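Local atomic coordinates of PlaB phospholipase (Legionella pneumophila, PDB entry 6ZTI), a protein that probably hydrolyses phospholipids as a virulence-associated alpha/beta hydrolase, its activity controlled by NAD(H)-mediated tetramerization. Residues B[76-79]-B[80-83]. Numbering follows the deposited sequence.
Sequences FDQA and VRDE
Asp-77 and Arg-81, one turn apart on helix 69-89, form a salt bridge in which OD2 of Asp-77 takes both arginine contacts, 2.9 Å from NE and 3.2 Å from NH2 of Arg-81. The NE bond is the straighter of the two. OD2 lies close to the guanidinium plane, so it is met along the NE edge, yet both nitrogens reach it from the same face of the carboxylate, the two groups being turned 45° apart. A bend at chi3 of Arg-81 (-82°) folds the guanidinium back along the helix, where one face also covers CA of Gln-78. NH2 bonds to OE1 of Gln-78 as well, at 3.0 Å, approaching from above the amide plane; the contribution of NH1 is weak. The other end of that amide donates from NE2 to OD1 of Asp-82 at 3.0 Å, completing a polar chain along one side of the helix. Beneath it run the backbone bonds of the helix, such as Asp-82 N to Gln-78 O at 2.8 Å. On the buried side, CG2 of Val-80 sits over one face of the Phe-76 ring, 3.9 Å from its centroid and 18° off the normal, a CH-pi contact. Strand 93-99 receives these two side chains through Cys-96 and Phe-94, which seats the helix against the parallel sheet. Asp-77 OD1 is hydrogen-bonded to NE1 of Trp-109, whereas OD2 of Asp-82 forms salt bridges with Arg-469 and Arg-465 of the second subunit, and Arg-81 NH1 another with its Asp-489. This chain of acid, base, amide and acid probably pre-orients Arg-81 and Asp-82 for intersubunit pairing, while bonds at both ends of the Gln-78 amide, including one from Asp-489 N of the second subunit to OE1, hold its rotation.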
ATOM      1  N   PHE B  76      -3.721  27.663 -20.862  1.00 13.45           N
ATOM      2  CA  PHE B  76      -3.762  29.123 -20.766  1.00 10.18           C
ATOM      3  C   PHE B  76      -3.131  29.760 -22.000  1.00 14.14           C
ATOM      4  O   PHE B  76      -3.720  30.654 -22.626  1.00 11.68           O
ATOM      5  CB  PHE B  76      -3.065  29.581 -19.482  1.00 10.02           C
ATOM      6  CG  PHE B  76      -3.062  31.071 -19.292  1.00 12.33           C
ATOM      7  CD1 PHE B  76      -4.231  31.746 -19.019  1.00 10.35           C
ATOM      8  CD2 PHE B  76      -1.900  31.788 -19.400  1.00 12.22           C
ATOM      9  CE1 PHE B  76      -4.240  33.111 -18.850  1.00 11.49           C
ATOM     10  CE2 PHE B  76      -1.904  33.156 -19.235  1.00 14.95           C
ATOM     11  CZ  PHE B  76      -3.080  33.815 -18.967  1.00 10.25           C
ATOM     12  N   ASP B  77      -1.947  29.282 -22.395  1.00 12.05           N
ATOM     13  CA  ASP B  77      -1.299  29.832 -23.584  1.00 14.66           C
ATOM     14  C   ASP B  77      -2.204  29.739 -24.801  1.00 15.28           C
ATOM     15  O   ASP B  77      -2.287  30.684 -25.596  1.00 15.96           O
ATOM     16  CB  ASP B  77       0.019  29.107 -23.861  1.00 11.72           C
ATOM     17  CG  ASP B  77       0.898  29.862 -24.837  1.00 18.24           C
ATOM     18  OD1 ASP B  77       1.438  30.904 -24.430  1.00 18.56           O
ATOM     19  OD2 ASP B  77       1.049  29.428 -26.007  1.00 17.65           O
ATOM     20  N   GLN B  78      -2.884  28.601 -24.973  1.00 14.71           N
ATOM     21  CA  GLN B  78      -3.768  28.438 -26.122  1.00 17.38           C
ATOM     22  C   GLN B  78      -4.976  29.356 -26.015  1.00 17.06           C
ATOM     23  O   GLN B  78      -5.447  29.897 -27.028  1.00 16.49           O
ATOM     24  CB  GLN B  78      -4.220  26.981 -26.230  1.00 14.32           C
ATOM     25  CG  GLN B  78      -5.059  26.671 -27.453  1.00 17.76           C
ATOM     26  CD  GLN B  78      -4.238  26.669 -28.710  1.00 25.77           C
ATOM     27  OE1 GLN B  78      -3.140  26.114 -28.746  1.00 25.48           O
ATOM     28  NE2 GLN B  78      -4.761  27.294 -29.755  1.00 29.53           N
ATOM     29  N   ALA B  79      -5.503  29.523 -24.801  1.00 14.40           N
ATOM     30  CA  ALA B  79      -6.658  30.389 -24.604  1.00 21.26           C
ATOM     31  C   ALA B  79      -6.321  31.831 -24.945  1.00 23.22           C
ATOM     32  O   ALA B  79      -7.130  32.536 -25.559  1.00 15.84           O
ATOM     33  CB  ALA B  79      -7.151  30.284 -23.164  1.00 12.42           C
ATOM     34  N   VAL B  80      -5.125  32.285 -24.558  1.00 18.71           N
ATOM     35  CA  VAL B  80      -4.719  33.653 -24.866  1.00 20.28           C
ATOM     36  C   VAL B  80      -4.612  33.848 -26.371  1.00 17.51           C
ATOM     37  O   VAL B  80      -5.062  34.862 -26.913  1.00 18.67           O
ATOM     38  CB  VAL B  80      -3.399  33.987 -24.153  1.00 17.83           C
ATOM     39  CG1 VAL B  80      -2.807  35.293 -24.695  1.00 22.57           C
ATOM     40  CG2 VAL B  80      -3.634  34.080 -22.653  1.00 17.35           C
ATOM     41  N   ARG B  81      -4.003  32.890 -27.071  1.00 19.77           N
ATOM     42  CA  ARG B  81      -3.875  33.014 -28.516  1.00 22.75           C
ATOM     43  C   ARG B  81      -5.231  32.920 -29.199  1.00 22.73           C
ATOM     44  O   ARG B  81      -5.485  33.621 -30.183  1.00 23.75           O
ATOM     45  CB  ARG B  81      -2.913  31.948 -29.043  1.00 23.05           C
ATOM     46  CG  ARG B  81      -1.471  32.231 -28.639  1.00 27.26           C
ATOM     47  CD  ARG B  81      -0.489  31.216 -29.220  1.00 40.30           C
ATOM     48  NE  ARG B  81      -0.437  30.004 -28.408  1.00 22.72           N
ATOM     49  CZ  ARG B  81      -0.943  28.821 -28.761  1.00 29.99           C
ATOM     50  NH1 ARG B  81      -1.529  28.653 -29.937  1.00 31.57           N
ATOM     51  NH2 ARG B  81      -0.843  27.788 -27.933  1.00 26.25           N
ATOM     52  N   ASP B  82      -6.127  32.080 -28.682  1.00 25.99           N
ATOM     53  CA  ASP B  82      -7.431  31.939 -29.321  1.00 20.49           C
ATOM     54  C   ASP B  82      -8.244  33.226 -29.242  1.00 27.11           C
ATOM     55  O   ASP B  82      -9.031  33.511 -30.149  1.00 26.47           O
ATOM     56  CB  ASP B  82      -8.217  30.793 -28.690  1.00 17.57           C
ATOM     57  CG  ASP B  82      -7.789  29.420 -29.206  1.00 26.70           C
ATOM     58  OD1 ASP B  82      -6.958  29.342 -30.138  1.00 23.57           O
ATOM     59  OD2 ASP B  82      -8.293  28.408 -28.671  1.00 20.67           O
ATOM     60  N   GLU B  83      -8.068  34.018 -28.183  1.00 27.38           N
ATOM     61  CA  GLU B  83      -8.947  35.152 -27.931  1.00 24.18           C
ATOM     62  C   GLU B  83      -8.313  36.514 -28.160  1.00 34.31           C
ATOM     63  O   GLU B  83      -9.026  37.431 -28.577  1.00 25.76           O
ATOM     64  CB  GLU B  83      -9.475  35.106 -26.493  1.00 25.04           C
ATOM     65  CG  GLU B  83     -10.574  34.077 -26.275  1.00 38.04           C
ATOM     66  CD  GLU B  83     -11.902  34.483 -26.898  1.00 41.30           C
ATOM     67  OE1 GLU B  83     -12.007  35.612 -27.428  1.00 43.33           O
ATOM     68  OE2 GLU B  83     -12.844  33.665 -26.852  1.00 52.38           O
TER